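Local coordinates for protein paenibacillus xanthan lyase (Paenibacillus, PDB 6F2P) that cleaves the polysaccharide xanthan by a lyase reaction, as a multidomain, calcium-binding member of polysaccharide lyase family 8, at residues K822-K827 / L893-L898; S845-F850 / F860-Y865. All coordinates share one frame; numbering follows the deposited sequence.

Interaction 1. Residues K822-K827 / L893-L898. With CA (calcium ion), chain C.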
loop_
_atom_site.group_PDB
_atom_site.type_symbol
_atom_site.label_atom_id
_atom_site.label_comp_id
_atom_site.label_asym_id
_atom_site.label_seq_id
_atom_site.Cartn_x
_atom_site.Cartn_y
_atom_site.Cartn_z
ATOM N N LYS A 822 7.820 -29.082 20.636
ATOM C CA LYS A 822 8.300 -28.869 21.996
ATOM C C LYS A 822 8.503 -27.382 22.304
ATOM O O LYS A 822 8.787 -26.575 21.416
ATOM C CB LYS A 822 9.617 -29.624 22.218
ATOM C CG LYS A 822 9.533 -31.118 21.958
ATOM C CD LYS A 822 10.798 -31.860 22.394
ATOM C CE LYS A 822 10.544 -33.363 22.462
ATOM N NZ LYS A 822 11.739 -34.164 22.863
ATOM N N SER A 823 8.362 -27.015 23.569
ATOM C CA SER A 823 8.663 -25.650 23.978
ATOM C C SER A 823 9.497 -25.661 25.247
ATOM O O SER A 823 9.285 -26.496 26.125
ATOM C CB SER A 823 7.379 -24.845 24.189
ATOM O OG SER A 823 6.623 -25.364 25.267
ATOM N N ARG A 824 10.464 -24.756 25.328
ATOM C CA ARG A 824 11.295 -24.640 26.521
ATOM C C ARG A 824 10.753 -23.506 27.372
ATOM O O ARG A 824 10.658 -22.372 26.916
ATOM C CB ARG A 824 12.765 -24.401 26.163
ATOM C CG ARG A 824 13.710 -24.426 27.351
ATOM C CD ARG A 824 15.163 -24.273 26.911
ATOM N NE ARG A 824 16.098 -24.898 27.845
ATOM C CZ ARG A 824 16.892 -24.231 28.677
ATOM N NH1 ARG A 824 16.879 -22.908 28.700
ATOM N NH2 ARG A 824 17.708 -24.891 29.487
ATOM N N ILE A 825 10.382 -23.837 28.604
ATOM C CA ILE A 825 9.735 -22.902 29.504
ATOM C C ILE A 825 10.640 -22.604 30.700
ATOM O O ILE A 825 11.155 -23.529 31.337
ATOM C CB ILE A 825 8.400 -23.489 30.023
ATOM C CG1 ILE A 825 7.468 -23.858 28.855
ATOM C CG2 ILE A 825 7.747 -22.545 31.032
ATOM C CD1 ILE A 825 7.239 -22.745 27.853
ATOM N N MET A 826 10.845 -21.323 31.003
ATOM C CA MET A 826 11.599 -20.949 32.196
ATOM C C MET A 826 10.687 -20.987 33.423
ATOM O O MET A 826 9.483 -20.711 33.327
ATOM C CB MET A 826 12.206 -19.561 32.031
ATOM C CG MET A 826 13.057 -19.409 30.793
ATOM S SD MET A 826 14.552 -20.395 30.906
ATOM C CE MET A 826 14.196 -21.623 29.673
ATOM N N LYS A 827 11.255 -21.341 34.573
ATOM C CA LYS A 827 10.481 -21.385 35.807
ATOM C C LYS A 827 10.056 -19.980 36.215
ATOM O O LYS A 827 10.842 -19.030 36.150
ATOM C CB LYS A 827 11.279 -22.039 36.942
ATOM C CG LYS A 827 10.506 -22.179 38.258
ATOM C CD LYS A 827 11.382 -22.774 39.354
ATOM C CE LYS A 827 10.680 -22.776 40.705
ATOM N NZ LYS A 827 11.622 -23.213 41.775
ATOM N N LEU A 893 8.132 -17.998 28.263
ATOM C CA LEU A 893 8.425 -18.814 27.086
ATOM C C LEU A 893 9.834 -18.557 26.537
ATOM O O LEU A 893 10.185 -17.422 26.217
ATOM C CB LEU A 893 7.370 -18.549 26.009
ATOM C CG LEU A 893 7.461 -19.245 24.649
ATOM C CD1 LEU A 893 7.523 -20.759 24.793
ATOM C CD2 LEU A 893 6.257 -18.837 23.813
ATOM N N ASP A 894 10.638 -19.609 26.423
ATOM C CA ASP A 894 12.003 -19.452 25.925
ATOM C C ASP A 894 12.062 -19.690 24.422
ATOM O O ASP A 894 12.551 -18.839 23.679
ATOM C CB ASP A 894 12.982 -20.379 26.666
ATOM C CG ASP A 894 14.450 -20.112 26.302
ATOM O OD1 ASP A 894 14.719 -19.145 25.550
ATOM O OD2 ASP A 894 15.338 -20.860 26.776
ATOM N N ASN A 895 11.569 -20.846 23.978
ATOM C CA ASN A 895 11.583 -21.167 22.553
ATOM C C ASN A 895 10.651 -22.309 22.157
ATOM O O ASN A 895 9.969 -22.890 22.998
ATOM C CB ASN A 895 13.013 -21.446 22.064
ATOM C CG ASN A 895 13.635 -22.681 22.704
ATOM O OD1 ASN A 895 12.943 -23.625 23.084
ATOM N ND2 ASN A 895 14.959 -22.681 22.810
ATOM N N PHE A 896 10.623 -22.603 20.862
ATOM C CA PHE A 896 9.991 -23.805 20.346
ATOM C C PHE A 896 11.066 -24.631 19.651
ATOM O O PHE A 896 12.054 -24.088 19.156
ATOM C CB PHE A 896 8.904 -23.469 19.326
ATOM C CG PHE A 896 7.682 -22.816 19.910
ATOM C CD1 PHE A 896 6.752 -23.564 20.612
ATOM C CD2 PHE A 896 7.446 -21.461 19.724
ATOM C CE1 PHE A 896 5.624 -22.976 21.140
ATOM C CE2 PHE A 896 6.310 -20.862 20.248
ATOM C CZ PHE A 896 5.399 -21.624 20.961
ATOM N N SER A 897 10.872 -25.943 19.626
ATOM C CA SER A 897 11.663 -26.820 18.785
ATOM C C SER A 897 10.699 -27.722 18.038
ATOM O O SER A 897 9.695 -28.143 18.596
ATOM C CB SER A 897 12.610 -27.675 19.627
ATOM O OG SER A 897 13.618 -26.889 20.232
ATOM N N LEU A 898 10.989 -28.004 16.775
ATOM C CA LEU A 898 10.247 -29.025 16.046
ATOM C C LEU A 898 11.182 -30.200 15.819
ATOM O O LEU A 898 12.203 -30.064 15.146
ATOM C CB LEU A 898 9.744 -28.505 14.701
ATOM C CG LEU A 898 9.061 -27.141 14.683
ATOM C CD1 LEU A 898 8.518 -26.865 13.292
ATOM C CD2 LEU A 898 7.969 -27.060 15.723
HETATM CA CA CA C . 15.023 -17.521 24.003
#
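R824 and D894 run side by side off adjacent antiparallel strands and point the same way. The arginine chain is extended, with CG anti to the backbone N (chi1 -173°), and this carries its guanidinium alongside the aspartate. R824 NH1 reaches D894 OD2 at 3.2 Å in a salt bridge that lies in the guanidinium plane, although the carboxylate is turned 61° from that plane. NH1 has its stronger partner in the backbone O of N789, to which it also donates. The methyl CE of M826, on a chain bent at chi2 and chi3, comes obliquely to the same carboxylate.

The two carboxylate oxygens divide the work: D894 OD1 binds the calcium at 2.3 Å while OD2 takes the arginine. The backbone O of D894 is a longer calcium ligand, at 2.8 Å, and E769, E771, S791 and K794 contribute to the site. The backbone here forms a classic beta bulge, D894 and N895 both facing R824: D894 N donates to R824 O at 2.8 Å, and N895 N makes a weak bond to the same oxygen. I825 CD1 meets L893 CD1 at 3.7 Å, while S823 CB approaches the F896 ring obliquely.

A leucine in place of R824 would probably strip D894 OD2 of its cationic mate and N789 O of a donor. With calcium and guanidinium on separate oxygens, the aspartate is likely to stay ionised and fixed in rotation.

Interaction 2. Residues S845-F850 / F860-Y865; sequences SAQDMF and FTMGSY
Q847 leans over strand 857-867 with its CB 4.1 Å from F860 CD2, at the start of a side chain that slides past the phenylalanine in the opposite direction. CG lies beside the backbone N (chi1 -67°) and packs 4.0 Å from M862 CE. A bend at chi2 then lifts the amide to the ring, where OE1 sits in the ring plane at the edge, 3.2 Å from F860 CD2. Amide and ring planes stand 81° apart. The other branch, NE2, comes close to T861 O at an angle too poor for a hydrogen bond; its bond goes instead to a water that accepts from it and donates to S845 O and M862 O, bridging the two segments.

These segments belong to the two facing sheets of a beta-sandwich: 845-850 runs from the end of 841-848, an edge strand of one, into the loop beyond, and 860-865 lies on 857-867 of the other, where M862 and G863 both face V821 in a classic beta bulge.

From within the sandwich, M849 reaches the F860 ring in a Met-aromatic contact. Its SD stands 3.6 Å from the ring centroid, 3° off the normal, hence directly over one face. Beyond the sulfur, M849 CE meets M862 CE at 4.1 Å, the two methionine chains crossing at about a right angle. Just outside this packing, F850 N donates to D848 OD1 at 3.0 Å, closing an Asx turn where strand 841-848 gives way to loop.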
loop_
_atom_site.group_PDB
_atom_site.type_symbol
_atom_site.label_atom_id
_atom_site.label_comp_id
_atom_site.label_asym_id
_atom_site.label_seq_id
_atom_site.Cartn_x
_atom_site.Cartn_y
_atom_site.Cartn_z
ATOM N N SER A 845 -2.777 -32.112 24.645
ATOM C CA SER A 845 -3.612 -31.619 25.729
ATOM C C SER A 845 -3.003 -30.345 26.316
ATOM O O SER A 845 -1.912 -29.937 25.926
ATOM C CB SER A 845 -3.791 -32.697 26.811
ATOM O OG SER A 845 -2.550 -33.171 27.308
ATOM N N ALA A 846 -3.706 -29.705 27.243
ATOM C CA ALA A 846 -3.180 -28.491 27.859
ATOM C C ALA A 846 -2.083 -28.852 28.848
ATOM O O ALA A 846 -2.137 -29.901 29.488
ATOM C CB ALA A 846 -4.297 -27.683 28.538
ATOM N N GLN A 847 -1.084 -27.987 28.961
ATOM C CA GLN A 847 0.054 -28.270 29.818
ATOM C C GLN A 847 0.106 -27.291 30.972
ATOM O O GLN A 847 0.161 -26.077 30.767
ATOM C CB GLN A 847 1.353 -28.171 29.019
ATOM C CG GLN A 847 1.508 -29.240 27.956
ATOM C CD GLN A 847 2.222 -30.473 28.475
ATOM O OE1 GLN A 847 2.712 -30.498 29.607
ATOM N NE2 GLN A 847 2.293 -31.501 27.643
ATOM N N ASP A 848 0.086 -27.816 32.189
ATOM C CA ASP A 848 0.269 -26.969 33.357
ATOM C C ASP A 848 1.761 -26.642 33.478
ATOM O O ASP A 848 2.586 -27.504 33.827
ATOM C CB ASP A 848 -0.305 -27.636 34.615
ATOM C CG ASP A 848 0.112 -26.943 35.896
ATOM O OD1 ASP A 848 0.494 -25.752 35.855
ATOM O OD2 ASP A 848 0.056 -27.600 36.957
ATOM N N MET A 849 2.082 -25.384 33.179
ATOM C CA MET A 849 3.456 -24.906 33.101
ATOM C C MET A 849 4.009 -24.459 34.453
ATOM O O MET A 849 5.088 -23.871 34.518
ATOM C CB MET A 849 3.545 -23.744 32.113
ATOM C CG MET A 849 2.931 -24.018 30.753
ATOM S SD MET A 849 4.015 -25.074 29.804
ATOM C CE MET A 849 3.365 -24.903 28.149
ATOM N N PHE A 850 3.277 -24.724 35.529
ATOM C CA PHE A 850 3.766 -24.370 36.859
ATOM C C PHE A 850 4.544 -25.509 37.537
ATOM O O PHE A 850 4.202 -26.685 37.393
ATOM C CB PHE A 850 2.615 -23.911 37.762
ATOM C CG PHE A 850 3.058 -23.486 39.138
ATOM C CD1 PHE A 850 3.521 -22.196 39.363
ATOM C CD2 PHE A 850 3.018 -24.374 40.204
ATOM C CE1 PHE A 850 3.936 -21.796 40.625
ATOM C CE2 PHE A 850 3.436 -23.984 41.465
ATOM C CZ PHE A 850 3.896 -22.691 41.678
ATOM N N PHE A 860 8.828 -28.962 27.535
ATOM C CA PHE A 860 7.493 -29.524 27.410
ATOM C C PHE A 860 7.267 -30.072 26.013
ATOM O O PHE A 860 7.548 -29.399 25.026
ATOM C CB PHE A 860 6.426 -28.470 27.733
ATOM C CG PHE A 860 6.350 -28.116 29.187
ATOM C CD1 PHE A 860 7.280 -27.251 29.756
ATOM C CD2 PHE A 860 5.356 -28.649 29.992
ATOM C CE1 PHE A 860 7.219 -26.923 31.104
ATOM C CE2 PHE A 860 5.284 -28.323 31.341
ATOM C CZ PHE A 860 6.219 -27.458 31.898
ATOM N N THR A 861 6.761 -31.296 25.932
ATOM C CA THR A 861 6.325 -31.853 24.661
ATOM C C THR A 861 4.836 -31.576 24.504
ATOM O O THR A 861 4.008 -32.181 25.185
ATOM C CB THR A 861 6.576 -33.364 24.588
ATOM O OG1 THR A 861 7.939 -33.636 24.915
ATOM C CG2 THR A 861 6.295 -33.879 23.191
ATOM N N MET A 862 4.499 -30.648 23.616
ATOM C CA MET A 862 3.114 -30.233 23.449
ATOM C C MET A 862 2.338 -31.295 22.694
ATOM O O MET A 862 1.203 -31.622 23.042
ATOM C CB MET A 862 3.032 -28.903 22.698
ATOM C CG MET A 862 3.991 -27.828 23.191
ATOM S SD MET A 862 3.693 -27.371 24.901
ATOM C CE MET A 862 2.002 -26.777 24.816
ATOM N N GLY A 863 2.954 -31.832 21.651
ATOM C CA GLY A 863 2.300 -32.835 20.838
ATOM C C GLY A 863 2.776 -32.816 19.404
ATOM O O GLY A 863 3.677 -32.060 19.047
ATOM N N SER A 864 2.149 -33.635 18.570
ATOM C CA SER A 864 2.593 -33.806 17.196
ATOM C C SER A 864 1.647 -33.144 16.185
ATOM O O SER A 864 0.441 -33.046 16.421
ATOM C CB SER A 864 2.744 -35.291 16.899
ATOM O OG SER A 864 3.352 -35.491 15.642
ATOM N N TYR A 865 2.207 -32.699 15.061
ATOM C CA TYR A 865 1.447 -32.003 14.032
ATOM C C TYR A 865 2.052 -32.252 12.661
ATOM O O TYR A 865 3.277 -32.325 12.506
ATOM C CB TYR A 865 1.433 -30.501 14.303
ATOM C CG TYR A 865 0.481 -29.703 13.426
ATOM C CD1 TYR A 865 -0.832 -29.485 13.819
ATOM C CD2 TYR A 865 0.901 -29.156 12.217
ATOM C CE1 TYR A 865 -1.704 -28.754 13.031
ATOM C CE2 TYR A 865 0.038 -28.423 11.424
ATOM C CZ TYR A 865 -1.267 -28.223 11.837
ATOM O OH TYR A 865 -2.144 -27.488 11.059
HETATM O O HOH W 1 0.194 -31.418 25.401
#

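Interaction 1 is the more buried of the two, joining neighbouring strands within one sheet through backbone hydrogen bonds, with a salt bridge and calcium ligand at its bulge. Interaction 2 is only partly buried and spans two sheets; sulfur, ring and methyl packing fills its inner side, and a water bridges its polar, more exposed side. Strand 857-867 connects them, pairing with 817-826 in the same sheet: S823 O lies 2.9 Å from F860 N, a probable hydrogen bond, and I825 CG1 packs 3.5 Å from F860 CD1. Their centres are about 10 Å apart, and the 845-850/860-865 contact is nested within the chain loop closed by 822-827/893-898.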